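Methyl-accepting chemotaxis sensory transducer (Anaeromyxobacter dehalogenans, PDB 4K08) probably senses small-molecule cues in the periplasm through its Cache-type, PAS-like domain and relays them to the chemotaxis signalling machinery. Local coordinates at residues V121-F126 with G138-V143; Y84-N88 with D109-P113; E56-V60 with M69-N73; A39-L44 with P132-V136. All blocks are in the same frame, centred on the assembly; numbering follows the deposited sequence.

Contact 1: V121-F126 with G138-V143. With ACT (acetate ion), chain C.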
loop_
_atom_site.group_PDB
_atom_site.type_symbol
_atom_site.label_atom_id
_atom_site.label_comp_id
_atom_site.label_asym_id
_atom_site.label_seq_id
_atom_site.Cartn_x
_atom_site.Cartn_y
_atom_site.Cartn_z
ATOM N N VAL A 121 7.498 0.164 -14.733
ATOM C CA VAL A 121 8.942 0.031 -14.576
ATOM C C VAL A 121 9.181 -0.699 -13.271
ATOM O O VAL A 121 8.243 -0.820 -12.478
ATOM C CB VAL A 121 9.648 1.390 -14.580
ATOM C CG1 VAL A 121 9.370 2.132 -15.905
ATOM C CG2 VAL A 121 9.174 2.233 -13.347
ATOM N N PRO A 122 10.411 -1.214 -13.056
ATOM C CA PRO A 122 10.692 -1.997 -11.856
ATOM C C PRO A 122 10.479 -1.240 -10.558
ATOM O O PRO A 122 10.979 -0.121 -10.358
ATOM C CB PRO A 122 12.175 -2.425 -12.034
ATOM C CG PRO A 122 12.324 -2.521 -13.545
ATOM C CD PRO A 122 11.522 -1.309 -14.042
ATOM N N LYS A 123 9.736 -1.890 -9.673
ATOM C CA LYS A 123 9.358 -1.313 -8.400
ATOM C C LYS A 123 9.544 -2.348 -7.297
ATOM O O LYS A 123 9.320 -3.560 -7.505
ATOM C CB LYS A 123 7.896 -0.817 -8.457
ATOM C CG LYS A 123 7.456 0.033 -7.235
ATOM C CD LYS A 123 6.125 0.805 -7.526
ATOM C CE LYS A 123 5.673 1.647 -6.282
ATOM N NZ LYS A 123 4.422 2.432 -6.599
ATOM N N ILE A 124 9.965 -1.881 -6.132
ATOM C CA ILE A 124 10.073 -2.734 -4.961
ATOM C C ILE A 124 9.244 -2.099 -3.836
ATOM O O ILE A 124 9.545 -0.974 -3.402
ATOM C CB ILE A 124 11.559 -2.923 -4.499
ATOM C CG1 ILE A 124 12.414 -3.560 -5.627
ATOM C CG2 ILE A 124 11.599 -3.786 -3.259
ATOM C CD1 ILE A 124 13.904 -3.652 -5.297
ATOM N N SER A 125 8.192 -2.784 -3.392
ATOM C CA SER A 125 7.307 -2.200 -2.381
ATOM C C SER A 125 7.341 -2.965 -1.072
ATOM O O SER A 125 7.487 -4.212 -1.055
ATOM C CB SER A 125 5.878 -2.133 -2.907
ATOM O OG SER A 125 5.768 -1.169 -3.947
ATOM N N PHE A 126 7.248 -2.231 0.031
ATOM C CA PHE A 126 6.934 -2.857 1.310
ATOM C C PHE A 126 5.420 -2.787 1.582
ATOM O O PHE A 126 4.816 -1.693 1.530
ATOM C CB PHE A 126 7.696 -2.209 2.456
ATOM C CG PHE A 126 7.725 -3.060 3.714
ATOM C CD1 PHE A 126 8.558 -4.186 3.789
ATOM C CD2 PHE A 126 6.912 -2.752 4.796
ATOM C CE1 PHE A 126 8.600 -4.978 4.939
ATOM C CE2 PHE A 126 6.936 -3.543 5.957
ATOM C CZ PHE A 126 7.782 -4.660 6.023
ATOM N N GLY A 138 0.612 -0.134 1.446
ATOM C CA GLY A 138 1.888 -0.331 0.768
ATOM C C GLY A 138 2.485 0.964 0.251
ATOM O O GLY A 138 1.780 1.978 0.109
ATOM N N SER A 139 3.790 0.922 -0.019
ATOM C CA SER A 139 4.486 1.985 -0.748
ATOM C C SER A 139 5.725 1.329 -1.336
ATOM O O SER A 139 6.200 0.325 -0.789
ATOM C CB SER A 139 4.888 3.162 0.169
ATOM O OG SER A 139 5.442 4.229 -0.591
ATOM N N GLY A 140 6.234 1.857 -2.448
ATOM C CA GLY A 140 7.434 1.292 -3.058
ATOM C C GLY A 140 8.409 2.336 -3.606
ATOM O O GLY A 140 8.067 3.517 -3.758
ATOM N N LEU A 141 9.627 1.892 -3.919
ATOM C CA LEU A 141 10.605 2.735 -4.609
ATOM C C LEU A 141 10.738 2.234 -6.053
ATOM O O LEU A 141 10.499 1.044 -6.369
ATOM C CB LEU A 141 11.976 2.679 -3.904
ATOM C CG LEU A 141 12.533 1.228 -3.862
ATOM C CD1 LEU A 141 13.588 1.020 -4.918
ATOM C CD2 LEU A 141 13.104 0.855 -2.523
ATOM N N TYR A 142 11.138 3.144 -6.920
ATOM C CA TYR A 142 11.387 2.822 -8.302
ATOM C C TYR A 142 12.896 2.558 -8.399
ATOM O O TYR A 142 13.728 3.443 -8.132
ATOM C CB TYR A 142 10.902 3.936 -9.218
ATOM C CG TYR A 142 9.382 4.015 -9.163
ATOM C CD1 TYR A 142 8.591 3.232 -10.042
ATOM C CD2 TYR A 142 8.730 4.828 -8.201
ATOM C CE1 TYR A 142 7.174 3.243 -9.962
ATOM C CE2 TYR A 142 7.311 4.869 -8.115
ATOM C CZ TYR A 142 6.546 4.079 -8.991
ATOM O OH TYR A 142 5.174 4.095 -8.939
ATOM N N VAL A 143 13.205 1.300 -8.707
ATOM C CA VAL A 143 14.585 0.811 -8.763
ATOM C C VAL A 143 15.507 1.765 -9.511
ATOM O O VAL A 143 16.590 2.049 -9.018
ATOM C CB VAL A 143 14.706 -0.587 -9.408
ATOM C CG1 VAL A 143 16.214 -0.961 -9.568
ATOM C CG2 VAL A 143 13.943 -1.649 -8.584
HETATM C C ACT C . 1.494 0.414 -6.652
HETATM O O ACT C . 1.006 1.573 -6.935
HETATM O OXT ACT C . 2.744 0.282 -6.624
HETATM C CH3 ACT C . 0.639 -0.821 -6.334
HETATM O O HOH W 1 4.399 3.706 -4.104
#
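I124 and L141 pair through two backbone hydrogen bonds, N of I124 to O of L141 at 3.0 Å and N of L141 to O of I124 at 2.9 Å. F126 and S139 form the next such antiparallel pair. Between these rungs lies the non-hydrogen-bonded pair S125 and G140, whose CA atoms come within 3.6 Å; a CB on G140 would run into OG of S125 and CE of K123. At the far end V143 N reaches P122 O from above the carbonyl plane.

The polar chemistry gathers at K123. Its extended chain, with CG anti to the backbone N (chi1 -170°), carries NZ to OXT of the acetate, probably from the crystallisation liquor, at 2.7 Å and to OH of Y142 at 3.0 Å. A water accepts from both NZ and G140 N, giving the ammonium three partners. Y142 OH also bonds to P113 O, and S125 OG to Y110, which ties this face to the adjoining strand 105-113.

Apolar contacts occupy both faces. CG of K123 lies over the rim of one face of the Y142 ring, while CG2 of V121 meets CD1 of Y142 at 3.5 Å. On the other side of the sheet, I124 CG1 touches V143 CG2 at 3.8 Å. The whole is an antiparallel hairpin of the PAS-like Cache sheet, its lysine facing a pocket consistent with a ligand site.

Contact 2: Y84-N88 with D109-P113. With ACT (acetate ion), chain C.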
loop_
_atom_site.group_PDB
_atom_site.type_symbol
_atom_site.label_atom_id
_atom_site.label_comp_id
_atom_site.label_asym_id
_atom_site.label_seq_id
_atom_site.Cartn_x
_atom_site.Cartn_y
_atom_site.Cartn_z
ATOM N N TYR A 84 -5.269 -9.111 -11.546
ATOM C CA TYR A 84 -4.523 -7.948 -12.082
ATOM C C TYR A 84 -3.065 -8.406 -12.279
ATOM O O TYR A 84 -2.441 -8.881 -11.328
ATOM C CB TYR A 84 -4.560 -6.747 -11.114
ATOM C CG TYR A 84 -3.801 -5.535 -11.656
ATOM C CD1 TYR A 84 -2.416 -5.602 -11.876
ATOM C CD2 TYR A 84 -4.470 -4.376 -12.017
ATOM C CE1 TYR A 84 -1.689 -4.503 -12.408
ATOM C CE2 TYR A 84 -3.769 -3.268 -12.522
ATOM C CZ TYR A 84 -2.365 -3.367 -12.743
ATOM O OH TYR A 84 -1.649 -2.309 -13.217
ATOM N N ARG A 85 -2.543 -8.320 -13.504
ATOM C CA ARG A 85 -1.138 -8.702 -13.747
ATOM C C ARG A 85 -0.313 -7.536 -14.284
ATOM O O ARG A 85 -0.818 -6.764 -15.065
ATOM C CB ARG A 85 -1.045 -9.835 -14.791
ATOM C CG ARG A 85 -1.799 -11.103 -14.404
ATOM C CD ARG A 85 -1.667 -12.177 -15.534
ATOM N NE ARG A 85 -2.452 -13.353 -15.179
ATOM C CZ ARG A 85 -1.988 -14.408 -14.515
ATOM N NH1 ARG A 85 -0.707 -14.479 -14.135
ATOM N NH2 ARG A 85 -2.820 -15.419 -14.255
ATOM N N ASP A 86 0.962 -7.447 -13.910
ATOM C CA ASP A 86 1.845 -6.471 -14.544
ATOM C C ASP A 86 2.242 -7.065 -15.927
ATOM O O ASP A 86 1.763 -8.166 -16.273
ATOM C CB ASP A 86 3.031 -6.119 -13.623
ATOM C CG ASP A 86 4.069 -7.265 -13.458
ATOM O OD1 ASP A 86 4.007 -8.299 -14.174
ATOM O OD2 ASP A 86 4.972 -7.089 -12.586
ATOM N N PRO A 87 3.083 -6.350 -16.721
ATOM C CA PRO A 87 3.381 -6.872 -18.069
ATOM C C PRO A 87 4.203 -8.139 -18.059
ATOM O O PRO A 87 4.328 -8.738 -19.132
ATOM C CB PRO A 87 4.185 -5.733 -18.734
ATOM C CG PRO A 87 3.736 -4.472 -18.010
ATOM C CD PRO A 87 3.508 -4.936 -16.568
ATOM N N ASN A 88 4.828 -8.518 -16.947
ATOM C CA ASN A 88 5.487 -9.822 -16.924
ATOM C C ASN A 88 4.532 -10.906 -16.376
ATOM O O ASN A 88 4.961 -12.008 -16.027
ATOM C CB ASN A 88 6.803 -9.832 -16.151
ATOM C CG ASN A 88 7.606 -11.136 -16.395
ATOM O OD1 ASN A 88 7.607 -11.677 -17.492
ATOM N ND2 ASN A 88 8.248 -11.647 -15.355
ATOM N N ASP A 109 8.337 -7.333 -5.368
ATOM C CA ASP A 109 8.779 -6.586 -6.533
ATOM C C ASP A 109 7.880 -6.876 -7.728
ATOM O O ASP A 109 7.302 -7.934 -7.829
ATOM C CB ASP A 109 10.279 -6.801 -6.822
ATOM C CG ASP A 109 10.661 -8.246 -6.897
ATOM O OD1 ASP A 109 9.982 -9.033 -7.606
ATOM O OD2 ASP A 109 11.664 -8.605 -6.244
ATOM N N TYR A 110 7.711 -5.891 -8.600
ATOM C CA TYR A 110 6.788 -5.996 -9.725
ATOM C C TYR A 110 7.022 -4.756 -10.578
ATOM O O TYR A 110 7.873 -3.926 -10.240
ATOM C CB TYR A 110 5.295 -6.040 -9.249
ATOM C CG TYR A 110 4.921 -4.887 -8.314
ATOM C CD1 TYR A 110 5.292 -4.917 -6.972
ATOM C CD2 TYR A 110 4.214 -3.761 -8.782
ATOM C CE1 TYR A 110 4.943 -3.847 -6.090
ATOM C CE2 TYR A 110 3.864 -2.669 -7.886
ATOM C CZ TYR A 110 4.250 -2.736 -6.566
ATOM O OH TYR A 110 3.934 -1.718 -5.686
ATOM N N LEU A 111 6.270 -4.640 -11.670
ATOM C CA LEU A 111 6.368 -3.522 -12.589
ATOM C C LEU A 111 5.144 -2.626 -12.425
ATOM O O LEU A 111 4.001 -3.113 -12.499
ATOM C CB LEU A 111 6.407 -4.022 -14.043
ATOM C CG LEU A 111 7.568 -4.975 -14.405
ATOM C CD1 LEU A 111 7.208 -5.864 -15.638
ATOM C CD2 LEU A 111 8.836 -4.096 -14.637
ATOM N N TRP A 112 5.382 -1.329 -12.292
ATOM C CA TRP A 112 4.316 -0.350 -12.046
ATOM C C TRP A 112 4.805 1.025 -12.528
ATOM O O TRP A 112 5.985 1.359 -12.381
ATOM C CB TRP A 112 3.965 -0.254 -10.548
ATOM C CG TRP A 112 2.623 0.415 -10.351
ATOM C CD1 TRP A 112 2.356 1.770 -10.181
ATOM C CD2 TRP A 112 1.362 -0.264 -10.275
ATOM N NE1 TRP A 112 0.984 1.950 -10.015
ATOM C CE2 TRP A 112 0.360 0.716 -10.080
ATOM C CE3 TRP A 112 0.988 -1.618 -10.364
ATOM C CZ2 TRP A 112 -1.010 0.387 -9.971
ATOM C CZ3 TRP A 112 -0.396 -1.957 -10.240
ATOM C CH2 TRP A 112 -1.370 -0.942 -10.067
ATOM N N PRO A 113 3.906 1.806 -13.144
ATOM C CA PRO A 113 4.356 3.126 -13.625
ATOM C C PRO A 113 4.700 4.114 -12.507
ATOM O O PRO A 113 4.225 4.040 -11.363
ATOM C CB PRO A 113 3.167 3.666 -14.427
ATOM C CG PRO A 113 1.983 2.775 -14.102
ATOM C CD PRO A 113 2.496 1.506 -13.461
HETATM C C ACT C . 1.494 0.414 -6.652
HETATM O O ACT C . 1.006 1.573 -6.935
HETATM O OXT ACT C . 2.744 0.282 -6.624
HETATM C CH3 ACT C . 0.639 -0.821 -6.334
HETATM O O HOH W 2 1.390 -2.817 -13.954
#
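The loop carrying D86 comes up to the outer edge of strand 105-113 with the CA atoms of D86 and L111 5.7 Å apart, and a side chain, not a further strand, takes up the outward-facing N-H. With D86 CG between its backbone N and carbonyl carbon (chi1 71°), OD2 accepts a hydrogen bond from L111 N at 2.9 Å; the amide meets the anti side of the carboxylate, 24° out of its plane. The other oxygen, OD1, turns back to its own loop, bonding to K90 N and weakly to N88 N, so both oxygens are held. The carbonyl of L111 receives a hydrogen bond from a water that also bonds to OH of Y84 in the plane of that ring. CD1 of L111 packs on CD of P87 at 3.9 Å.

Y84 reaches W112 with its phenol end, OH lying 3.2 Å from CZ3. The two rings are only 26° from parallel but slid so far apart that they barely overlap. P113 CD lies over the rim of one face of the W112 indole, and O of the acetate sits over the opposite face, 3.1 Å from NE1. Y110 OH donates to OXT of the same ion at 2.5 Å. With an alanine in place of W112, the acetate pocket would probably lose one wall and the Y84 hydroxyl end the indole it rests against.

Helix 92-103 covers this region, F93 meeting Y84 edge-to-face and L92 touching Y84, Y110 and W112, while P120 and P122 of strand 120-130 lie against L111.

Contact 3: E56-V60 with M69-N73. With ACT (acetate ion), chain C.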
loop_
_atom_site.group_PDB
_atom_site.type_symbol
_atom_site.label_atom_id
_atom_site.label_comp_id
_atom_site.label_asym_id
_atom_site.label_seq_id
_atom_site.Cartn_x
_atom_site.Cartn_y
_atom_site.Cartn_z
ATOM N N GLU A 56 6.583 10.072 -3.977
ATOM C CA GLU A 56 6.329 8.701 -3.535
ATOM C C GLU A 56 5.001 8.656 -2.748
ATOM O O GLU A 56 4.658 9.606 -1.987
ATOM C CB GLU A 56 7.452 8.128 -2.655
ATOM C CG GLU A 56 8.881 8.356 -3.169
ATOM C CD GLU A 56 9.224 7.651 -4.499
ATOM O OE1 GLU A 56 8.442 6.824 -5.068
ATOM O OE2 GLU A 56 10.337 7.947 -4.968
ATOM N N TYR A 57 4.261 7.558 -2.888
ATOM C CA TYR A 57 2.883 7.537 -2.364
ATOM C C TYR A 57 2.505 6.188 -1.726
ATOM O O TYR A 57 3.235 5.171 -1.880
ATOM C CB TYR A 57 1.925 7.857 -3.509
ATOM C CG TYR A 57 1.953 6.740 -4.560
ATOM C CD1 TYR A 57 1.132 5.612 -4.438
ATOM C CD2 TYR A 57 2.812 6.839 -5.670
ATOM C CE1 TYR A 57 1.188 4.558 -5.409
ATOM C CE2 TYR A 57 2.865 5.824 -6.647
ATOM C CZ TYR A 57 2.056 4.690 -6.507
ATOM O OH TYR A 57 2.145 3.730 -7.484
ATOM N N PHE A 58 1.345 6.169 -1.051
ATOM C CA PHE A 58 0.824 4.969 -0.378
ATOM C C PHE A 58 -0.434 4.524 -1.120
ATOM O O PHE A 58 -1.116 5.374 -1.644
ATOM C CB PHE A 58 0.425 5.283 1.090
ATOM C CG PHE A 58 1.574 5.789 1.943
ATOM C CD1 PHE A 58 2.505 4.903 2.487
ATOM C CD2 PHE A 58 1.749 7.160 2.168
ATOM C CE1 PHE A 58 3.583 5.380 3.244
ATOM C CE2 PHE A 58 2.790 7.635 2.924
ATOM C CZ PHE A 58 3.722 6.744 3.466
ATOM N N TRP A 59 -0.794 3.234 -1.096
ATOM C CA TRP A 59 -2.113 2.821 -1.546
ATOM C C TRP A 59 -2.653 1.834 -0.518
ATOM O O TRP A 59 -1.918 1.314 0.308
ATOM C CB TRP A 59 -2.068 2.099 -2.935
ATOM C CG TRP A 59 -1.465 0.689 -2.802
ATOM C CD1 TRP A 59 -2.146 -0.509 -2.533
ATOM C CD2 TRP A 59 -0.072 0.337 -2.872
ATOM N NE1 TRP A 59 -1.251 -1.562 -2.478
ATOM C CE2 TRP A 59 0.022 -1.081 -2.627
ATOM C CE3 TRP A 59 1.104 1.063 -3.101
ATOM C CZ2 TRP A 59 1.243 -1.768 -2.633
ATOM C CZ3 TRP A 59 2.355 0.353 -3.116
ATOM C CH2 TRP A 59 2.400 -1.041 -2.880
ATOM N N VAL A 60 -3.950 1.569 -0.585
ATOM C CA VAL A 60 -4.563 0.605 0.282
ATOM C C VAL A 60 -5.384 -0.348 -0.577
ATOM O O VAL A 60 -6.187 0.089 -1.410
ATOM C CB VAL A 60 -5.510 1.280 1.313
ATOM C CG1 VAL A 60 -6.200 0.161 2.173
ATOM C CG2 VAL A 60 -4.743 2.312 2.183
HETATM N N MSE A 69 -8.107 2.418 -1.929
HETATM C CA MSE A 69 -7.679 3.778 -2.283
HETATM C C MSE A 69 -6.307 3.760 -2.926
HETATM O O MSE A 69 -5.322 3.361 -2.286
HETATM C CB MSE A 69 -7.605 4.684 -1.028
HETATM C CG MSE A 69 -7.586 6.179 -1.313
HETATM SE SE MSE A 69 -5.809 6.801 -1.922
HETATM C CE MSE A 69 -4.864 6.175 -0.352
ATOM N N HIS A 70 -6.263 4.233 -4.171
ATOM C CA HIS A 70 -5.019 4.398 -4.899
ATOM C C HIS A 70 -4.966 5.861 -5.346
ATOM O O HIS A 70 -5.833 6.320 -6.064
ATOM C CB HIS A 70 -4.912 3.448 -6.114
ATOM C CG HIS A 70 -3.499 3.265 -6.583
ATOM N ND1 HIS A 70 -2.779 4.279 -7.204
ATOM C CD2 HIS A 70 -2.655 2.209 -6.478
ATOM C CE1 HIS A 70 -1.560 3.837 -7.481
ATOM N NE2 HIS A 70 -1.441 2.600 -7.022
ATOM N N PRO A 71 -3.949 6.596 -4.892
ATOM C CA PRO A 71 -3.932 8.062 -5.121
ATOM C C PRO A 71 -3.442 8.473 -6.509
ATOM O O PRO A 71 -3.784 9.577 -6.937
ATOM C CB PRO A 71 -2.977 8.579 -4.029
ATOM C CG PRO A 71 -1.963 7.391 -3.850
ATOM C CD PRO A 71 -2.813 6.123 -4.068
ATOM N N THR A 72 -2.625 7.657 -7.207
ATOM C CA THR A 72 -2.130 8.112 -8.512
ATOM C C THR A 72 -2.833 7.378 -9.658
ATOM O O THR A 72 -2.806 7.849 -10.787
ATOM C CB THR A 72 -0.604 7.908 -8.647
ATOM O OG1 THR A 72 -0.304 6.510 -8.490
ATOM C CG2 THR A 72 0.128 8.687 -7.628
ATOM N N ASN A 73 -3.466 6.245 -9.354
ATOM C CA ASN A 73 -4.301 5.536 -10.324
ATOM C C ASN A 73 -5.707 5.301 -9.704
ATOM O O ASN A 73 -6.142 4.143 -9.528
ATOM C CB ASN A 73 -3.661 4.186 -10.710
ATOM C CG ASN A 73 -2.312 4.353 -11.445
ATOM O OD1 ASN A 73 -1.219 4.285 -10.845
ATOM N ND2 ASN A 73 -2.403 4.608 -12.740
HETATM C C ACT C . 1.494 0.414 -6.652
HETATM O O ACT C . 1.006 1.573 -6.935
HETATM O OXT ACT C . 2.744 0.282 -6.624
HETATM C CH3 ACT C . 0.639 -0.821 -6.334
HETATM O O HOH W 3 1.658 5.574 -10.287
#
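An aromatic cluster of Y57, W59 and H70 forms one part of the acetate pocket, at the open end of a short antiparallel hairpin. Y57 OH and H70 NE2 both donate to the same oxygen, O of the acetate, at 2.5 and 2.7 Å, and the imidazole bond is nearly straight at 161°. The acetate methyl rests over the centre of the W59 ring, so donors grip one end and a flat apolar face the other.

With CG between backbone N and carbonyl carbon (chi1 66°), the Y57 ring is brought to H70 and meets it obliquely, CE1 of Y57 3.5 Å from CE1 of H70. ND1 of H70 accepts from N73 N at 3.0 Å and weakly from T72 N, which fixes the rotation of the imidazole.

The hairpin, built from strands 59-62 and 67-69, closes on V60 and M69: V60 N donates to M69 O at 2.8 Å, and M69 N to V60 O at 3.1 Å. V60 and M69, a selenomethionine, lie on the same face, where both touch L47 of helix 36-49.

T72 crosses Y57 at about a right angle, its CG2 over the ring face in a CH-pi contact 4.1 Å from the centroid and its OG1 over the rim. P71 CG packs against CD1 of Y57 at 3.6 Å. A water bonded to T72 OG1 also gives a weak hydrogen bond to Y57 OH.

Contact 4: A39-L44 with P132-V136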
loop_
_atom_site.group_PDB
_atom_site.type_symbol
_atom_site.label_atom_id
_atom_site.label_comp_id
_atom_site.label_asym_id
_atom_site.label_seq_id
_atom_site.Cartn_x
_atom_site.Cartn_y
_atom_site.Cartn_z
ATOM N N ALA A 39 -13.284 6.135 11.279
ATOM C CA ALA A 39 -11.879 5.810 11.482
ATOM C C ALA A 39 -11.224 5.492 10.108
ATOM O O ALA A 39 -10.134 5.966 9.799
ATOM C CB ALA A 39 -11.759 4.617 12.429
ATOM N N ARG A 40 -11.891 4.645 9.323
ATOM C CA ARG A 40 -11.382 4.246 8.016
ATOM C C ARG A 40 -11.286 5.448 7.082
ATOM O O ARG A 40 -10.281 5.609 6.351
ATOM C CB ARG A 40 -12.303 3.184 7.390
ATOM C CG ARG A 40 -12.126 1.801 7.969
ATOM C CD ARG A 40 -12.902 0.728 7.159
ATOM N NE ARG A 40 -14.339 0.850 7.305
ATOM C CZ ARG A 40 -15.035 0.247 8.271
ATOM N NH1 ARG A 40 -14.411 -0.534 9.139
ATOM N NH2 ARG A 40 -16.349 0.403 8.360
ATOM N N ARG A 41 -12.324 6.297 7.083
ATOM C CA ARG A 41 -12.278 7.491 6.250
ATOM C C ARG A 41 -11.147 8.469 6.648
ATOM O O ARG A 41 -10.472 9.046 5.768
ATOM C CB ARG A 41 -13.657 8.176 6.171
ATOM C CG ARG A 41 -14.636 7.293 5.406
ATOM C CD ARG A 41 -15.885 8.012 5.030
ATOM N NE ARG A 41 -16.776 8.144 6.182
ATOM C CZ ARG A 41 -16.919 9.249 6.931
ATOM N NH1 ARG A 41 -16.222 10.346 6.645
ATOM N NH2 ARG A 41 -17.780 9.258 7.968
ATOM N N ALA A 42 -10.911 8.636 7.940
ATOM C CA ALA A 42 -9.839 9.518 8.414
ATOM C C ALA A 42 -8.432 8.961 7.988
ATOM O O ALA A 42 -7.567 9.719 7.523
ATOM C CB ALA A 42 -9.930 9.706 9.984
ATOM N N ALA A 43 -8.244 7.646 8.087
ATOM C CA ALA A 43 -7.003 7.014 7.638
ATOM C C ALA A 43 -6.784 7.205 6.142
ATOM O O ALA A 43 -5.660 7.594 5.711
ATOM C CB ALA A 43 -7.008 5.544 7.965
ATOM N N LEU A 44 -7.837 6.970 5.351
ATOM C CA LEU A 44 -7.747 7.143 3.886
ATOM C C LEU A 44 -7.520 8.586 3.456
ATOM O O LEU A 44 -6.846 8.828 2.476
ATOM C CB LEU A 44 -9.004 6.638 3.162
ATOM C CG LEU A 44 -9.226 5.128 3.271
ATOM C CD1 LEU A 44 -10.505 4.727 2.528
ATOM C CD2 LEU A 44 -7.978 4.321 2.771
ATOM N N PRO A 132 -7.778 -5.832 11.532
ATOM C CA PRO A 132 -9.200 -5.659 11.872
ATOM C C PRO A 132 -10.036 -5.124 10.689
ATOM O O PRO A 132 -11.251 -5.296 10.726
ATOM C CB PRO A 132 -9.177 -4.652 13.046
ATOM C CG PRO A 132 -7.801 -4.829 13.680
ATOM C CD PRO A 132 -6.871 -5.183 12.490
ATOM N N TRP A 133 -9.428 -4.502 9.666
ATOM C CA TRP A 133 -10.219 -3.980 8.555
ATOM C C TRP A 133 -9.951 -4.743 7.269
ATOM O O TRP A 133 -10.525 -4.425 6.214
ATOM C CB TRP A 133 -9.896 -2.493 8.305
ATOM C CG TRP A 133 -10.349 -1.572 9.422
ATOM C CD1 TRP A 133 -11.255 -1.856 10.424
ATOM C CD2 TRP A 133 -9.912 -0.221 9.635
ATOM N NE1 TRP A 133 -11.394 -0.753 11.257
ATOM C CE2 TRP A 133 -10.592 0.265 10.789
ATOM C CE3 TRP A 133 -9.003 0.630 8.959
ATOM C CZ2 TRP A 133 -10.403 1.564 11.287
ATOM C CZ3 TRP A 133 -8.805 1.931 9.457
ATOM C CH2 TRP A 133 -9.502 2.380 10.635
ATOM N N GLY A 134 -9.077 -5.737 7.349
ATOM C CA GLY A 134 -8.723 -6.525 6.175
ATOM C C GLY A 134 -7.974 -5.653 5.156
ATOM O O GLY A 134 -8.140 -5.838 3.943
ATOM N N TRP A 135 -7.189 -4.678 5.634
ATOM C CA TRP A 135 -6.425 -3.791 4.744
ATOM C C TRP A 135 -4.978 -4.243 4.522
ATOM O O TRP A 135 -4.330 -4.781 5.431
ATOM C CB TRP A 135 -6.352 -2.370 5.330
ATOM C CG TRP A 135 -7.589 -1.607 5.139
ATOM C CD1 TRP A 135 -8.771 -2.065 4.630
ATOM C CD2 TRP A 135 -7.772 -0.233 5.417
ATOM N NE1 TRP A 135 -9.692 -1.046 4.591
ATOM C CE2 TRP A 135 -9.094 0.095 5.058
ATOM C CE3 TRP A 135 -6.927 0.774 5.914
ATOM C CZ2 TRP A 135 -9.613 1.397 5.211
ATOM C CZ3 TRP A 135 -7.434 2.053 6.063
ATOM C CH2 TRP A 135 -8.772 2.350 5.726
ATOM N N VAL A 136 -4.473 -3.953 3.328
ATOM C CA VAL A 136 -3.050 -4.026 3.052
ATOM C C VAL A 136 -2.621 -2.604 2.723
ATOM O O VAL A 136 -3.257 -1.975 1.895
ATOM C CB VAL A 136 -2.761 -4.934 1.829
ATOM C CG1 VAL A 136 -1.245 -4.889 1.425
ATOM C CG2 VAL A 136 -3.221 -6.382 2.142
#
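R40 lays the aliphatic part of its chain directly on the face of W133, with CG 3.3 Å from the centroid of the six-membered ring, while its charged end sits above the five-membered ring. This is a CH-pi and a cation-pi contact made by one side chain on one indole; CZ lies 4.9 Å from the five-ring centroid. The bend at chi3 (-70°) brings the guanidinium over the five-membered ring, its plane 79° from that of the indole, and NH1 approaches W133 NE1 to 3.7 Å.

The edges of both indoles fit against the helix. A39 CB meets CZ2 of W133 at 3.5 Å, in line with the ring plane. W135 comes in at the next helical turn: its CZ3 touches A43 CB at 4.0 Å, its CH2 lies 3.6 Å from CD2 of L44, and the carbonyl oxygen of R40, which also accepts from L44 N, abuts the same indole edge. CB and CD of R40 brush CZ2 of W135 as well. The two tryptophans lean on each other, the CE3 corner of W133 standing over the rim of the W135 face. Replacing W133 by an alanine would probably leave the R40 chain without the surface it lies on and open a gap beside A39.

Y130 meets W133 edge-to-face, and V22 of helix 5-30 also touches this indole. G134, with its positive phi of 66°, and W135 both face Y130, the pattern of a G1 beta bulge in the hairpin of strands 120-130 and 135-142, here packed against helix 36-49 of the Cache fold.

Contacts 1 and 3 are buried, whereas contacts 2 and 4 are only partly so. The first three meet around one acetate, each giving it different donors: a lysine from contact 1, a tyrosine from contact 2, a tyrosine and a histidine from contact 3. Contacts 1 and 2 lie on neighbouring strands, and contact 3 joins the same sheet through strand 59-62 beside 135-142. Contact 4 uses that last strand too, but across the chain's centre, about 22 Å from contact 1 between centres. There, helix-to-sheet packing through tryptophans replaces the backbone ladder of contact 1, the single bridge of contact 3 and the carboxylate-to-amide bond of contact 2; V60 and M69 connect it to contact 3.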